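Long-range contact in putative fimbrial subunit (Corynebacterium diphtheriae, PDB 4HSQ), which probably polymerises as the major pilin into the shaft of a cell-surface pilus used in adhesion, here represented by its second and third domains: residues D52-T57 with E106-E111. Residues are numbered along the deposited sequence; the frame is centred on the assembly and turned at random.
Sequences DFQKVT and EVKRKE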
loop_
_atom_site.group_PDB
_atom_site.type_symbol
_atom_site.label_atom_id
_atom_site.label_comp_id
_atom_site.label_asym_id
_atom_site.label_seq_id
_atom_site.Cartn_x
_atom_site.Cartn_y
_atom_site.Cartn_z
ATOM N N ASP A 52 -4.791 5.372 6.625
ATOM C CA ASP A 52 -5.702 6.506 6.719
ATOM C C ASP A 52 -6.822 6.227 5.777
ATOM O O ASP A 52 -6.599 6.226 4.547
ATOM C CB ASP A 52 -5.030 7.834 6.312
ATOM C CG ASP A 52 -4.095 8.426 7.338
ATOM O OD1 ASP A 52 -4.340 8.229 8.555
ATOM O OD2 ASP A 52 -3.166 9.153 6.934
ATOM N N PHE A 53 -8.022 5.990 6.312
ATOM C CA PHE A 53 -9.197 5.790 5.472
ATOM C C PHE A 53 -9.456 7.078 4.669
ATOM O O PHE A 53 -9.367 8.164 5.240
ATOM C CB PHE A 53 -10.417 5.454 6.375
ATOM C CG PHE A 53 -11.736 5.504 5.658
ATOM C CD1 PHE A 53 -12.110 4.488 4.782
ATOM C CD2 PHE A 53 -12.608 6.572 5.846
ATOM C CE1 PHE A 53 -13.328 4.547 4.093
ATOM C CE2 PHE A 53 -13.839 6.616 5.182
ATOM C CZ PHE A 53 -14.192 5.601 4.309
ATOM N N GLN A 54 -9.753 6.967 3.375
ATOM C CA GLN A 54 -10.039 8.109 2.499
ATOM C C GLN A 54 -11.544 8.267 2.297
ATOM O O GLN A 54 -12.127 9.272 2.715
ATOM C CB GLN A 54 -9.351 7.953 1.124
ATOM C CG GLN A 54 -7.826 7.747 1.197
ATOM C CD GLN A 54 -7.128 8.876 1.905
ATOM O OE1 GLN A 54 -6.566 8.733 3.000
ATOM N NE2 GLN A 54 -7.159 10.012 1.308
ATOM N N LYS A 55 -12.173 7.260 1.656
ATOM C CA LYS A 55 -13.596 7.317 1.317
ATOM C C LYS A 55 -14.085 5.993 0.820
ATOM O O LYS A 55 -13.296 5.155 0.372
ATOM C CB LYS A 55 -13.836 8.384 0.193
ATOM C CG LYS A 55 -13.106 8.085 -1.145
ATOM C CD LYS A 55 -13.510 9.025 -2.285
ATOM C CE LYS A 55 -12.718 8.718 -3.547
ATOM N NZ LYS A 55 -11.347 9.317 -3.531
ATOM N N VAL A 56 -15.415 5.832 0.831
ATOM C CA VAL A 56 -16.074 4.704 0.196
ATOM C C VAL A 56 -16.164 5.104 -1.264
ATOM O O VAL A 56 -16.481 6.269 -1.532
ATOM C CB VAL A 56 -17.471 4.429 0.838
ATOM C CG1 VAL A 56 -18.303 3.443 -0.009
ATOM C CG2 VAL A 56 -17.330 3.935 2.285
ATOM N N THR A 57 -15.835 4.208 -2.193
ATOM C CA THR A 57 -15.912 4.528 -3.629
ATOM C C THR A 57 -17.159 3.873 -4.226
ATOM O O THR A 57 -17.752 4.410 -5.169
ATOM C CB THR A 57 -14.640 4.099 -4.382
ATOM O OG1 THR A 57 -14.523 2.701 -4.298
ATOM C CG2 THR A 57 -13.370 4.729 -3.831
ATOM N N GLU A 106 -11.302 3.294 -0.274
ATOM C CA GLU A 106 -9.961 3.752 -0.510
ATOM C C GLU A 106 -9.237 4.105 0.765
ATOM O O GLU A 106 -9.813 4.694 1.681
ATOM C CB GLU A 106 -10.075 4.956 -1.435
ATOM C CG GLU A 106 -8.775 5.551 -1.928
ATOM C CD GLU A 106 -9.065 6.850 -2.651
ATOM O OE1 GLU A 106 -9.623 6.797 -3.769
ATOM O OE2 GLU A 106 -8.798 7.922 -2.070
ATOM N N VAL A 107 -7.935 3.756 0.802
ATOM C CA VAL A 107 -7.022 4.032 1.919
ATOM C C VAL A 107 -5.696 4.547 1.394
ATOM O O VAL A 107 -5.389 4.393 0.192
ATOM C CB VAL A 107 -6.787 2.741 2.796
ATOM C CG1 VAL A 107 -8.068 2.285 3.504
ATOM C CG2 VAL A 107 -6.164 1.595 1.985
ATOM N N LYS A 108 -4.866 5.061 2.304
ATOM C CA LYS A 108 -3.469 5.412 2.054
ATOM C C LYS A 108 -2.667 4.842 3.185
ATOM O O LYS A 108 -3.046 5.028 4.341
ATOM C CB LYS A 108 -3.200 6.928 1.954
ATOM C CG LYS A 108 -3.820 7.569 0.699
ATOM C CD LYS A 108 -3.594 9.093 0.667
ATOM C CE LYS A 108 -4.305 9.684 -0.544
ATOM N NZ LYS A 108 -4.161 11.171 -0.616
ATOM N N ARG A 109 -1.544 4.202 2.871
ATOM C CA ARG A 109 -0.653 3.703 3.920
ATOM C C ARG A 109 0.289 4.846 4.283
ATOM O O ARG A 109 1.000 5.338 3.410
ATOM C CB ARG A 109 0.099 2.456 3.456
ATOM C CG ARG A 109 0.956 1.861 4.562
ATOM C CD ARG A 109 1.640 0.638 4.018
ATOM N NE ARG A 109 2.559 0.037 4.973
ATOM C CZ ARG A 109 2.947 -1.229 4.894
ATOM N NH1 ARG A 109 2.486 -2.006 3.928
ATOM N NH2 ARG A 109 3.778 -1.733 5.800
ATOM N N LYS A 110 0.284 5.284 5.558
ATOM C CA LYS A 110 1.052 6.463 5.987
ATOM C C LYS A 110 2.531 6.213 6.094
ATOM O O LYS A 110 3.324 7.157 6.042
ATOM C CB LYS A 110 0.602 6.939 7.399
ATOM C CG LYS A 110 -0.842 7.269 7.573
ATOM C CD LYS A 110 -1.081 7.706 9.021
ATOM C CE LYS A 110 -1.667 6.601 9.856
ATOM N NZ LYS A 110 -1.920 7.044 11.250
ATOM N N GLU A 111 2.900 4.964 6.379
ATOM C CA GLU A 111 4.293 4.593 6.593
ATOM C C GLU A 111 4.473 3.110 6.525
ATOM O O GLU A 111 3.500 2.366 6.637
ATOM C CB GLU A 111 4.730 5.058 8.015
ATOM C CG GLU A 111 3.943 4.410 9.141
ATOM C CD GLU A 111 4.419 4.739 10.542
ATOM O OE1 GLU A 111 5.625 5.037 10.724
ATOM O OE2 GLU A 111 3.586 4.639 11.471
HETATM O O HOH W 1 -4.729 6.087 10.875
#
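Glu106 meets Gln54 and Lys55 at once, and its side chain can be followed outward from the strand. CB lies near the carbonyl oxygen of Lys55 and, at 4.1 Å, the CG2 methyl of Thr57, whose side chain crosses it at about a right angle. CG stands anti to the backbone N (chi1 -175°) and the chain stays extended beyond it, which brings CG against CB and CG of Gln54, the two side chains meeting at a slant. At the end both oxygens face NZ of Lys55, OE1 at 3.1 Å and OE2 weakly at 3.3 Å, and OE2 also lies against CB of Gln54. That ammonium forms a salt bridge, reaching OE1 from its syn side but 31° out of the carboxylate plane; a bend at the last torsion of Lys55, chi4 -81°, turns NZ inward.

The backbone explains why two residues face one. Glu106 O accepts a 2.8 Å bond from Gln54 N and a weak one from Lys55 N, while Glu106 N donates to Lys55 O: a classic beta bulge. It interrupts the antiparallel pairing of strands 51-61 and 100-109, neighbours in a five-stranded sheet of the N-terminal domain of this two-domain fragment. Beyond the bulge the register is regular, with Asp52 and Lys108 a hydrogen-bonded pair and Phe53 and Val107 a non-hydrogen-bonded one. Phe53 and Val107 occupy the other sheet face from Glu106; Phe53 packs on Val73 and Phe105, Val107 on Tyr21 and Tyr23.

Where strand 100-109 ends, Lys110 crosses Asp52 at about a right angle, its CG 3.1 Å from OD2. The charged ends are farther apart, a long salt bridge of 3.8 Å from NZ to OD1, and a water accepts from NZ and lies within hydrogen-bonding distance of OD1, to which it can donate.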